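PDB 4ZAD: ferulic acid decarboxylase 1 from Candida dubliniensis, which probably catalyses the reversible, prenylated-flavin-dependent decarboxylation of aromatic acids such as ferulic, p-coumaric and cinnamic acid to their vinyl derivatives. Local coordinates for residues T134-L140 and V307-S311; K199-D203 and Y275-D279; R78-H84 and S95-M99; N66-I70 and L143-L147. All blocks are in the same frame, centred on the assembly; numbering follows the deposited sequence.

Contact 1: residues T134-L140 and V307-S311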
loop_
_atom_site.group_PDB
_atom_site.type_symbol
_atom_site.label_atom_id
_atom_site.label_comp_id
_atom_site.label_asym_id
_atom_site.label_seq_id
_atom_site.Cartn_x
_atom_site.Cartn_y
_atom_site.Cartn_z
ATOM N N THR A 134 -33.587 19.814 32.351
ATOM C CA THR A 134 -33.408 19.041 33.577
ATOM C C THR A 134 -33.563 17.589 33.213
ATOM O O THR A 134 -34.010 17.271 32.113
ATOM C CB THR A 134 -34.476 19.346 34.639
ATOM O OG1 THR A 134 -35.771 18.928 34.150
ATOM C CG2 THR A 134 -34.478 20.840 35.037
ATOM N N LYS A 135 -33.225 16.713 34.151
ATOM C CA LYS A 135 -33.331 15.261 33.972
ATOM C C LYS A 135 -34.715 14.810 33.498
ATOM O O LYS A 135 -34.826 13.887 32.681
ATOM C CB LYS A 135 -33.019 14.563 35.294
ATOM C CG LYS A 135 -32.992 13.040 35.228
ATOM C CD LYS A 135 -32.657 12.431 36.589
ATOM C CE LYS A 135 -32.562 10.900 36.534
ATOM N NZ LYS A 135 -31.794 10.353 37.704
ATOM N N GLU A 136 -35.760 15.446 34.037
ATOM C CA GLU A 136 -37.147 15.094 33.728
ATOM C C GLU A 136 -37.427 15.369 32.244
ATOM O O GLU A 136 -38.012 14.555 31.554
ATOM C CB GLU A 136 -38.120 15.878 34.642
ATOM N N GLN A 137 -36.965 16.516 31.758
ATOM C CA GLN A 137 -37.224 16.956 30.384
ATOM C C GLN A 137 -36.375 16.199 29.355
ATOM O O GLN A 137 -36.671 16.246 28.150
ATOM C CB GLN A 137 -36.956 18.467 30.243
ATOM C CG GLN A 137 -37.594 19.401 31.299
ATOM C CD GLN A 137 -37.181 20.868 31.095
ATOM O OE1 GLN A 137 -36.565 21.508 31.963
ATOM N NE2 GLN A 137 -37.505 21.396 29.928
ATOM N N ILE A 138 -35.317 15.516 29.807
ATOM C CA ILE A 138 -34.363 14.928 28.864
ATOM C C ILE A 138 -34.898 13.617 28.364
ATOM O O ILE A 138 -35.376 12.823 29.163
ATOM C CB ILE A 138 -32.979 14.649 29.514
ATOM C CG1 ILE A 138 -32.244 15.935 29.827
ATOM C CG2 ILE A 138 -32.103 13.811 28.604
ATOM C CD1 ILE A 138 -31.336 15.821 31.028
ATOM N N ASP A 139 -34.787 13.401 27.054
ATOM C CA ASP A 139 -35.127 12.119 26.406
ATOM C C ASP A 139 -34.291 11.913 25.130
ATOM O O ASP A 139 -34.651 12.370 24.036
ATOM C CB ASP A 139 -36.628 12.036 26.091
ATOM C CG ASP A 139 -37.060 10.652 25.641
ATOM O OD1 ASP A 139 -36.245 9.896 25.091
ATOM O OD2 ASP A 139 -38.250 10.321 25.814
ATOM N N LEU A 140 -33.177 11.202 25.307
ATOM C CA LEU A 140 -32.145 11.042 24.285
ATOM C C LEU A 140 -32.662 10.231 23.089
ATOM O O LEU A 140 -32.158 10.367 21.970
ATOM C CB LEU A 140 -30.899 10.395 24.913
ATOM C CG LEU A 140 -30.206 11.171 26.054
ATOM C CD1 LEU A 140 -29.069 10.367 26.668
ATOM C CD2 LEU A 140 -29.690 12.527 25.590
ATOM N N VAL A 307 -27.127 10.737 32.514
ATOM C CA VAL A 307 -27.188 12.193 32.222
ATOM C C VAL A 307 -28.302 12.842 33.053
ATOM O O VAL A 307 -29.443 12.437 32.944
ATOM C CB VAL A 307 -27.491 12.404 30.707
ATOM C CG1 VAL A 307 -27.613 13.873 30.338
ATOM C CG2 VAL A 307 -26.440 11.708 29.866
ATOM N N ASN A 308 -27.963 13.825 33.884
ATOM C CA ASN A 308 -28.920 14.575 34.689
ATOM C C ASN A 308 -29.241 15.958 34.119
ATOM O O ASN A 308 -30.203 16.571 34.526
ATOM C CB ASN A 308 -28.395 14.815 36.134
ATOM C CG ASN A 308 -28.053 13.514 36.925
ATOM O OD1 ASN A 308 -27.168 13.556 37.816
ATOM N ND2 ASN A 308 -28.740 12.388 36.629
ATOM N N HIS A 309 -28.426 16.491 33.224
ATOM C CA HIS A 309 -28.586 17.877 32.779
ATOM C C HIS A 309 -28.084 17.997 31.365
ATOM O O HIS A 309 -27.367 17.126 30.911
ATOM C CB HIS A 309 -27.810 18.854 33.689
ATOM C CG HIS A 309 -28.224 20.284 33.532
ATOM N ND1 HIS A 309 -29.371 20.800 34.106
ATOM C CD2 HIS A 309 -27.653 21.306 32.851
ATOM C CE1 HIS A 309 -29.469 22.084 33.802
ATOM N NE2 HIS A 309 -28.439 22.416 33.040
ATOM N N ILE A 310 -28.504 19.049 30.667
ATOM C CA ILE A 310 -27.998 19.379 29.344
ATOM C C ILE A 310 -28.161 20.878 29.170
ATOM O O ILE A 310 -29.214 21.456 29.483
ATOM C CB ILE A 310 -28.768 18.707 28.189
ATOM C CG1 ILE A 310 -28.564 17.192 28.170
ATOM C CG2 ILE A 310 -28.356 19.311 26.802
ATOM C CD1 ILE A 310 -29.461 16.487 27.129
ATOM N N SER A 311 -27.102 21.511 28.691
ATOM C CA SER A 311 -27.137 22.917 28.351
ATOM C C SER A 311 -26.759 22.953 26.874
ATOM O O SER A 311 -25.995 22.118 26.434
ATOM C CB SER A 311 -26.176 23.715 29.250
ATOM O OG SER A 311 -24.809 23.419 28.988
#
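Ile138 carries its CG1 beside its own backbone N and anti to the carbonyl carbon (chi1 -70°), which aims the longer branch at the backbone of Asn308 and His309. Its CD1 ends 3.7 Å from Asn308 C and equally near His309 N. Ile310 has nearly the same first torsion (chi1 -68°) and an extended tip. Its CD1 meets Ile138 CG1 at 3.9 Å and Ile138 CG2 at 4.0 Å, so it touches both branches. Leu140 adds looser apolar contacts: CD2 to Ile310 CD1 and CD1 to Val307 CG2, at 4.3 and 4.4 Å. This apolar patch is buried. It packs the chain that leaves strand 131-134 onto strand 300-312, within the antiparallel sheet of the Rift-related region. Strand 300-312 has a classic beta bulge here, with Asn308 and His309 both facing Glu273. At the exposed end, Lys135 is extended and runs alongside Asn308 in the same direction. Lys135 NZ stays 3.8 Å from Asn308 ND2. Lys135 CB is 3.5 Å from Asn308 O. The turn is tied from outside by Lys186 NZ, which hydrogen-bonds the carbonyl oxygens of both Lys135 and Ile138.

Contact 2: residues K199-D203 and Y275-D279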
loop_
_atom_site.group_PDB
_atom_site.type_symbol
_atom_site.label_atom_id
_atom_site.label_comp_id
_atom_site.label_asym_id
_atom_site.label_seq_id
_atom_site.Cartn_x
_atom_site.Cartn_y
_atom_site.Cartn_z
ATOM N N LYS A 199 -10.890 5.355 32.127
ATOM C CA LYS A 199 -10.805 4.259 33.108
ATOM C C LYS A 199 -9.864 4.514 34.278
ATOM O O LYS A 199 -10.240 4.295 35.386
ATOM C CB LYS A 199 -10.373 2.953 32.431
ATOM C CG LYS A 199 -10.180 1.800 33.385
ATOM C CD LYS A 199 -10.826 0.534 32.887
ATOM C CE LYS A 199 -10.871 -0.543 34.005
ATOM N NZ LYS A 199 -9.556 -0.615 34.738
ATOM N N GLN A 200 -8.629 4.939 34.016
ATOM C CA GLN A 200 -7.706 5.350 35.078
ATOM C C GLN A 200 -8.356 6.253 36.114
ATOM O O GLN A 200 -8.283 5.984 37.325
ATOM C CB GLN A 200 -6.440 6.014 34.509
ATOM C CG GLN A 200 -5.452 4.976 34.003
ATOM C CD GLN A 200 -4.115 5.531 33.545
ATOM O OE1 GLN A 200 -3.703 5.271 32.405
ATOM N NE2 GLN A 200 -3.430 6.276 34.410
ATOM N N VAL A 201 -9.028 7.292 35.619
ATOM C CA VAL A 201 -9.624 8.319 36.471
ATOM C C VAL A 201 -10.805 7.756 37.229
ATOM O O VAL A 201 -10.947 7.994 38.412
ATOM C CB VAL A 201 -10.042 9.558 35.676
ATOM C CG1 VAL A 201 -10.608 10.589 36.606
ATOM C CG2 VAL A 201 -8.852 10.145 34.947
ATOM N N SER A 202 -11.639 6.984 36.557
ATOM C CA SER A 202 -12.798 6.435 37.215
ATOM C C SER A 202 -12.383 5.297 38.172
ATOM O O SER A 202 -13.110 5.051 39.158
ATOM C CB SER A 202 -13.836 5.969 36.191
ATOM O OG SER A 202 -13.292 5.054 35.244
ATOM N N ASP A 203 -11.236 4.637 37.882
ATOM C CA ASP A 203 -10.658 3.584 38.733
ATOM C C ASP A 203 -10.385 4.178 40.109
ATOM O O ASP A 203 -10.371 3.457 41.087
ATOM C CB ASP A 203 -9.300 3.049 38.225
ATOM C CG ASP A 203 -9.402 1.871 37.254
ATOM O OD1 ASP A 203 -10.475 1.307 37.057
ATOM O OD2 ASP A 203 -8.352 1.514 36.651
ATOM N N TYR A 275 -23.557 11.379 36.034
ATOM C CA TYR A 275 -22.737 10.480 36.837
ATOM C C TYR A 275 -22.379 9.262 36.018
ATOM O O TYR A 275 -23.275 8.543 35.529
ATOM C CB TYR A 275 -23.489 10.015 38.094
ATOM C CG TYR A 275 -23.641 11.074 39.156
ATOM C CD1 TYR A 275 -22.519 11.622 39.806
ATOM C CD2 TYR A 275 -24.902 11.549 39.515
ATOM C CE1 TYR A 275 -22.670 12.624 40.789
ATOM C CE2 TYR A 275 -25.054 12.539 40.483
ATOM C CZ TYR A 275 -23.947 13.061 41.114
ATOM O OH TYR A 275 -24.131 14.022 42.082
ATOM N N LEU A 276 -21.082 9.019 35.868
ATOM C CA LEU A 276 -20.609 7.742 35.311
ATOM C C LEU A 276 -20.764 6.705 36.415
ATOM O O LEU A 276 -20.257 6.886 37.536
ATOM C CB LEU A 276 -19.138 7.805 34.826
ATOM C CG LEU A 276 -18.495 6.430 34.568
ATOM C CD1 LEU A 276 -19.328 5.607 33.524
ATOM C CD2 LEU A 276 -17.032 6.486 34.181
ATOM N N ASP A 277 -21.478 5.629 36.083
ATOM C CA ASP A 277 -21.830 4.612 37.045
ATOM C C ASP A 277 -21.077 3.374 36.698
ATOM O O ASP A 277 -21.387 2.662 35.756
ATOM C CB ASP A 277 -23.334 4.369 37.032
ATOM C CG ASP A 277 -23.803 3.486 38.167
ATOM O OD1 ASP A 277 -23.013 2.717 38.736
ATOM O OD2 ASP A 277 -25.009 3.528 38.460
ATOM N N ARG A 278 -20.056 3.106 37.485
ATOM C CA ARG A 278 -19.178 2.019 37.149
ATOM C C ARG A 278 -19.602 0.734 37.881
ATOM O O ARG A 278 -18.953 -0.354 37.750
ATOM C CB ARG A 278 -17.732 2.426 37.413
ATOM C CG ARG A 278 -16.782 1.554 36.619
ATOM C CD ARG A 278 -15.882 2.299 35.635
ATOM N NE ARG A 278 -14.528 2.312 36.157
ATOM C CZ ARG A 278 -13.799 1.224 36.391
ATOM N NH1 ARG A 278 -14.258 0.015 36.143
ATOM N NH2 ARG A 278 -12.596 1.361 36.896
ATOM N N ASP A 279 -20.719 0.866 38.597
ATOM C CA ASP A 279 -21.311 -0.191 39.381
ATOM C C ASP A 279 -22.416 -0.895 38.623
ATOM O O ASP A 279 -22.989 -1.856 39.120
ATOM C CB ASP A 279 -21.930 0.389 40.661
ATOM C CG ASP A 279 -20.911 0.789 41.683
ATOM O OD1 ASP A 279 -19.697 0.821 41.377
ATOM O OD2 ASP A 279 -21.345 1.056 42.831
#
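Arg278 reaches from the corner that follows Asp277 to the side of the helix bearing Lys199, Ser202 and Asp203, and the three meet its guanidinium from different directions. Lys199 crosses the arginine at about a right angle. Its CG lies over one face of the guanidinium, and its CE comes within 3.9 Å of Arg278 NH2. Ser202 lies nearer the NE end. Arg278 NE donates to Ser202 OG at 3.1 Å, with an N-H...O angle of 140°, and the oxygen is tilted 27° from the guanidinium plane. Ser202 OG also hydrogen-bonds the Val198 carbonyl one turn earlier, so two groups hold the hydroxyl. As modelled, Asp203 comes to the guanidinium edge at NH2 and forms a salt bridge, but Asp203 OD1 and Arg278 NH2 are too close, so the detail is doubtful. Lys199 NZ bonds Asp203 OD2 at 3.1 Å, on the syn side of that oxygen, and also Asn194 OD1. Asp203 is thus the anion of the group. Beside the polar group, Leu276 CD2 packs on Ser202 CB at 3.8 Å. Asp277 OD1 accepts from Asp279 N in an Asx turn where the chain turns the corner. Lys199 and Asp203, one helical turn apart, thus form with Arg278 a salt-bridge network that joins helix 197-207 to the corner by strand 270-277, close to Gln196 of the prenylated-flavin site.

Contact 3: residues R78-H84 and S95-M99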
loop_
_atom_site.group_PDB
_atom_site.type_symbol
_atom_site.label_atom_id
_atom_site.label_comp_id
_atom_site.label_asym_id
_atom_site.label_seq_id
_atom_site.Cartn_x
_atom_site.Cartn_y
_atom_site.Cartn_z
ATOM N N ARG A 78 -9.170 16.723 2.945
ATOM C CA ARG A 78 -9.626 17.709 1.975
ATOM C C ARG A 78 -9.118 17.356 0.598
ATOM O O ARG A 78 -8.088 16.711 0.488
ATOM C CB ARG A 78 -8.997 19.031 2.370
ATOM C CG ARG A 78 -9.075 20.141 1.371
ATOM C CD ARG A 78 -8.570 21.391 1.970
ATOM N NE ARG A 78 -9.521 21.954 2.917
ATOM C CZ ARG A 78 -9.487 23.200 3.369
ATOM N NH1 ARG A 78 -8.524 24.026 2.965
ATOM N NH2 ARG A 78 -10.412 23.617 4.240
ATOM N N GLY A 79 -9.784 17.814 -0.459
ATOM C CA GLY A 79 -9.467 17.330 -1.803
ATOM C C GLY A 79 -8.668 18.200 -2.775
ATOM O O GLY A 79 -8.282 17.704 -3.856
ATOM N N PHE A 80 -8.431 19.469 -2.418
ATOM C CA PHE A 80 -7.754 20.365 -3.324
ATOM C C PHE A 80 -6.308 20.737 -2.991
ATOM O O PHE A 80 -5.417 20.667 -3.875
ATOM C CB PHE A 80 -8.567 21.618 -3.703
ATOM C CG PHE A 80 -9.422 22.215 -2.606
ATOM C CD1 PHE A 80 -10.625 21.613 -2.221
ATOM C CD2 PHE A 80 -9.102 23.458 -2.071
ATOM C CE1 PHE A 80 -11.454 22.194 -1.257
ATOM C CE2 PHE A 80 -9.897 24.033 -1.101
ATOM C CZ PHE A 80 -11.090 23.389 -0.691
ATOM N N GLY A 81 -6.023 21.181 -1.785
ATOM C CA GLY A 81 -4.665 21.698 -1.593
ATOM C C GLY A 81 -3.963 20.712 -0.702
ATOM O O GLY A 81 -3.810 19.518 -1.045
ATOM N N ASN A 82 -3.569 21.225 0.452
ATOM C CA ASN A 82 -3.080 20.414 1.537
ATOM C C ASN A 82 -4.224 19.556 2.058
ATOM O O ASN A 82 -5.132 20.067 2.681
ATOM C CB ASN A 82 -2.604 21.295 2.673
ATOM C CG ASN A 82 -2.303 20.512 3.901
ATOM O OD1 ASN A 82 -1.741 19.429 3.812
ATOM N ND2 ASN A 82 -2.670 21.034 5.049
ATOM N N ASP A 83 -4.164 18.253 1.820
ATOM C CA ASP A 83 -5.274 17.382 2.215
ATOM C C ASP A 83 -5.511 17.362 3.733
ATOM O O ASP A 83 -6.576 16.977 4.142
ATOM C CB ASP A 83 -5.162 15.961 1.618
ATOM C CG ASP A 83 -3.928 15.196 2.049
ATOM O OD1 ASP A 83 -3.053 15.677 2.781
ATOM O OD2 ASP A 83 -3.839 14.038 1.629
ATOM N N HIS A 84 -4.545 17.831 4.537
ATOM C CA HIS A 84 -4.671 17.844 5.991
ATOM C C HIS A 84 -5.100 19.220 6.546
ATOM O O HIS A 84 -4.989 19.481 7.760
ATOM C CB HIS A 84 -3.361 17.366 6.629
ATOM C CG HIS A 84 -3.209 15.867 6.664
ATOM N ND1 HIS A 84 -3.103 15.098 5.528
ATOM C CD2 HIS A 84 -3.141 15.004 7.708
ATOM C CE1 HIS A 84 -2.971 13.831 5.869
ATOM N NE2 HIS A 84 -2.993 13.746 7.187
ATOM N N SER A 95 -3.718 26.640 6.946
ATOM C CA SER A 95 -4.352 25.410 6.460
ATOM C C SER A 95 -3.475 24.575 5.520
ATOM O O SER A 95 -3.716 23.387 5.366
ATOM C CB SER A 95 -5.726 25.701 5.834
ATOM O OG SER A 95 -5.673 26.711 4.855
ATOM N N GLN A 96 -2.453 25.178 4.909
ATOM C CA GLN A 96 -1.521 24.417 4.068
ATOM C C GLN A 96 -0.397 23.759 4.864
ATOM O O GLN A 96 0.458 23.054 4.306
ATOM C CB GLN A 96 -0.957 25.287 2.941
ATOM C CG GLN A 96 -2.033 25.998 2.119
ATOM C CD GLN A 96 -3.113 25.051 1.694
ATOM O OE1 GLN A 96 -2.873 24.156 0.879
ATOM N NE2 GLN A 96 -4.305 25.215 2.261
ATOM N N THR A 97 -0.404 23.955 6.170
ATOM C CA THR A 97 0.537 23.266 7.014
ATOM C C THR A 97 0.407 21.756 6.841
ATOM O O THR A 97 -0.617 21.186 7.179
ATOM C CB THR A 97 0.346 23.654 8.466
ATOM O OG1 THR A 97 0.409 25.077 8.556
ATOM C CG2 THR A 97 1.437 23.033 9.318
ATOM N N PRO A 98 1.438 21.106 6.289
ATOM C CA PRO A 98 1.334 19.684 6.091
ATOM C C PRO A 98 1.530 18.927 7.387
ATOM O O PRO A 98 1.990 19.498 8.385
ATOM C CB PRO A 98 2.476 19.369 5.112
ATOM C CG PRO A 98 3.268 20.609 4.951
ATOM C CD PRO A 98 2.752 21.626 5.884
ATOM N N MET A 99 1.228 17.634 7.335
ATOM C CA MET A 99 1.032 16.851 8.532
ATOM C C MET A 99 2.282 16.679 9.327
ATOM O O MET A 99 2.223 16.690 10.547
ATOM C CB MET A 99 0.424 15.484 8.202
ATOM C CG MET A 99 0.149 14.567 9.439
ATOM S SD MET A 99 -0.902 15.306 10.667
ATOM C CE MET A 99 -1.713 13.884 11.393
HETATM O O HOH W 1 -6.247 22.895 0.665
#
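Asn82 and Gln96 supply the hydrogen bonds between the two loops. Asn82 ND2 donates to Ser95 O at 2.6 Å, nearly straight at 169°, and the acceptor lies in the plane of the amide. This reach follows from the first torsion of Asn82, which sets CG anti to the backbone N (chi1 170°). Gln96 folds back at chi2, and its OE1 accepts from Asn82 N at 3.0 Å. Gln96 NE2 is turned to Ser95 OG, 3.3 Å away, so both ends of this amide are engaged. A water is weakly bound between Arg78 NH1 and Gln96 NE2. The loops flank helix 85-90: His84 is the N-cap residue of that helix, and Pro98 holds the same position before helix 99-108. The contact therefore draws together the starts of two successive helices in the N-terminal family region. The ring contact is a CH-pi interaction. Met99 CB stands over one face of the His84 ring, 3.9 Å from its centroid. The ring is held by polar bonds too: His84 ND1 donates to Asp83 OD1 at 2.8 Å, in the ring plane but from above the carboxylate, and His84 NE2 bonds Tyr363 OH. Charge enters through Arg78, which pairs with Glu19 and Asp21. Glu19 also bonds Ser95 OG, and so serves both loops.

Contact 4: residues N66-I70 and L143-L147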
loop_
_atom_site.group_PDB
_atom_site.type_symbol
_atom_site.label_atom_id
_atom_site.label_comp_id
_atom_site.label_asym_id
_atom_site.label_seq_id
_atom_site.Cartn_x
_atom_site.Cartn_y
_atom_site.Cartn_z
ATOM N N ASN A 66 -33.585 23.731 17.749
ATOM C CA ASN A 66 -32.257 23.829 18.355
ATOM C C ASN A 66 -31.445 22.530 18.459
ATOM O O ASN A 66 -30.236 22.590 18.551
ATOM C CB ASN A 66 -32.397 24.421 19.764
ATOM C CG ASN A 66 -32.755 25.884 19.755
ATOM O OD1 ASN A 66 -33.482 26.350 20.620
ATOM N ND2 ASN A 66 -32.234 26.620 18.794
ATOM N N LEU A 67 -32.100 21.376 18.479
ATOM C CA LEU A 67 -31.431 20.103 18.764
ATOM C C LEU A 67 -31.705 19.059 17.695
ATOM O O LEU A 67 -32.872 18.673 17.519
ATOM C CB LEU A 67 -31.952 19.532 20.093
ATOM C CG LEU A 67 -31.524 20.307 21.327
ATOM C CD1 LEU A 67 -32.254 19.839 22.593
ATOM C CD2 LEU A 67 -30.009 20.134 21.446
ATOM N N PHE A 68 -30.687 18.627 16.932
ATOM C CA PHE A 68 -29.462 19.391 16.631
ATOM C C PHE A 68 -29.179 19.157 15.144
ATOM O O PHE A 68 -29.819 18.290 14.516
ATOM C CB PHE A 68 -28.275 18.945 17.483
ATOM C CG PHE A 68 -28.207 17.471 17.691
ATOM C CD1 PHE A 68 -27.724 16.642 16.697
ATOM C CD2 PHE A 68 -28.632 16.914 18.881
ATOM C CE1 PHE A 68 -27.682 15.267 16.870
ATOM C CE2 PHE A 68 -28.602 15.547 19.082
ATOM C CZ PHE A 68 -28.135 14.709 18.077
ATOM N N ARG A 69 -28.265 19.946 14.586
ATOM C CA ARG A 69 -27.703 19.684 13.247
ATOM C C ARG A 69 -26.491 18.808 13.432
ATOM O O ARG A 69 -26.013 18.660 14.549
ATOM C CB ARG A 69 -27.227 20.975 12.567
ATOM C CG ARG A 69 -28.350 21.875 12.020
ATOM C CD ARG A 69 -28.288 23.315 12.568
ATOM N NE ARG A 69 -27.345 24.183 11.853
ATOM C CZ ARG A 69 -26.845 25.319 12.343
ATOM N NH1 ARG A 69 -27.149 25.736 13.560
ATOM N NH2 ARG A 69 -26.012 26.042 11.620
ATOM N N ILE A 70 -25.973 18.261 12.337
ATOM C CA ILE A 70 -24.724 17.482 12.369
ATOM C C ILE A 70 -23.673 18.037 11.401
ATOM O O ILE A 70 -23.969 18.254 10.226
ATOM C CB ILE A 70 -24.971 15.974 12.099
ATOM C CG1 ILE A 70 -25.766 15.369 13.270
ATOM C CG2 ILE A 70 -23.620 15.211 11.895
ATOM C CD1 ILE A 70 -26.289 13.964 12.996
ATOM N N LEU A 143 -33.889 12.550 20.132
ATOM C CA LEU A 143 -32.911 13.351 19.368
ATOM C C LEU A 143 -32.467 12.621 18.084
ATOM O O LEU A 143 -32.529 11.395 18.009
ATOM C CB LEU A 143 -31.716 13.702 20.260
ATOM C CG LEU A 143 -32.068 14.514 21.521
ATOM C CD1 LEU A 143 -30.821 14.744 22.391
ATOM C CD2 LEU A 143 -32.703 15.808 21.118
ATOM N N PRO A 144 -32.018 13.368 17.070
ATOM C CA PRO A 144 -31.581 12.777 15.820
ATOM C C PRO A 144 -30.137 12.280 15.903
ATOM O O PRO A 144 -29.223 12.838 15.263
ATOM C CB PRO A 144 -31.712 13.926 14.847
ATOM C CG PRO A 144 -31.407 15.108 15.645
ATOM C CD PRO A 144 -31.778 14.815 17.067
ATOM N N VAL A 145 -29.975 11.217 16.688
ATOM C CA VAL A 145 -28.715 10.533 16.904
ATOM C C VAL A 145 -28.642 9.515 15.797
ATOM O O VAL A 145 -29.601 8.776 15.568
ATOM C CB VAL A 145 -28.705 9.854 18.301
ATOM C CG1 VAL A 145 -27.443 9.031 18.542
ATOM C CG2 VAL A 145 -28.886 10.913 19.385
ATOM N N PRO A 146 -27.531 9.490 15.075
ATOM C CA PRO A 146 -27.437 8.617 13.909
ATOM C C PRO A 146 -27.195 7.154 14.225
ATOM O O PRO A 146 -26.574 6.845 15.250
ATOM C CB PRO A 146 -26.214 9.156 13.166
ATOM C CG PRO A 146 -25.400 9.851 14.195
ATOM C CD PRO A 146 -26.362 10.379 15.210
ATOM N N LEU A 147 -27.657 6.272 13.332
ATOM C CA LEU A 147 -27.184 4.897 13.272
ATOM C C LEU A 147 -26.171 4.827 12.118
ATOM O O LEU A 147 -26.505 4.719 10.903
ATOM C CB LEU A 147 -28.335 3.933 13.060
ATOM C CG LEU A 147 -28.019 2.437 13.165
ATOM C CD1 LEU A 147 -28.177 1.991 14.597
ATOM C CD2 LEU A 147 -28.944 1.634 12.252
#
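Leu67 O is gripped by two side-chain amides, Gln57 NE2 and Asn61 ND2, both hydrogen-bonded to it, while Pro144 CD packs against it from the facing segment at 4.0 Å. The rest of the contact is apolar, and no hydrogen bond joins 66-70 to 143-147. Phe68 is the central residue. The peptide bond before it is cis. Its CG sits between the backbone N and the carbonyl carbon (chi1 39°), and the ring is laid against Pro144. Pro144 CD stands over one face, 3.9 Å from the ring centroid and 17° off the normal, a CH-pi contact displaced toward the rim. Leu143 crosses the phenyl group at about a right angle, with Leu143 CB 3.8 Å from Phe68 CE2. Val145 CG2 comes to the ring edge, 4.1 Å from Phe68 CZ. Pro144 is also the centre of an inverse gamma turn, closed by a weak bond from Val145 N to Leu143 O. Pro144 O lies 3.3 Å from Phe68 CE1. On the flanks, Leu67 CB meets Leu143 CD2 at 3.9 Å, and Ile70 CD1 packs on Pro146 CD. The two segments run in nearly the same direction. Strand 69-71 lies between strands 49-52 and 317-319 in a small mixed sheet, and Leu67 and Phe68 also touch Met270 of strand 270-277. The contact thus packs the start of strand 69-71, and the residues leading into it, against the long loop between strands 131-134 and 162-166.

Contacts 1 and 2 share a sheet: strands 300-312 and 270-277 are neighbours in it, and Asn308 OD1 packs 3.5 Å from Tyr275 CD2. Contact 4 continues along the loop that contact 1 begins. Leu140 O and Val145 CG2 touch there at 4.2 Å, and the two centres are about 15 Å apart. Contact 3 is remote, its centre about 40 Å from that of contact 1 and about 39 Å from that of contact 2. Contact 2 lies nearest the cofactor, with the Lys199 side chain about 8 Å from the prenylated flavin and about 11 Å from the manganese. The Met99 side chain of contact 3 is about 11 Å from the bound prenylated flavin. The Pro146 side chain of contact 4 is also about 11 Å from the bound prenylated flavin.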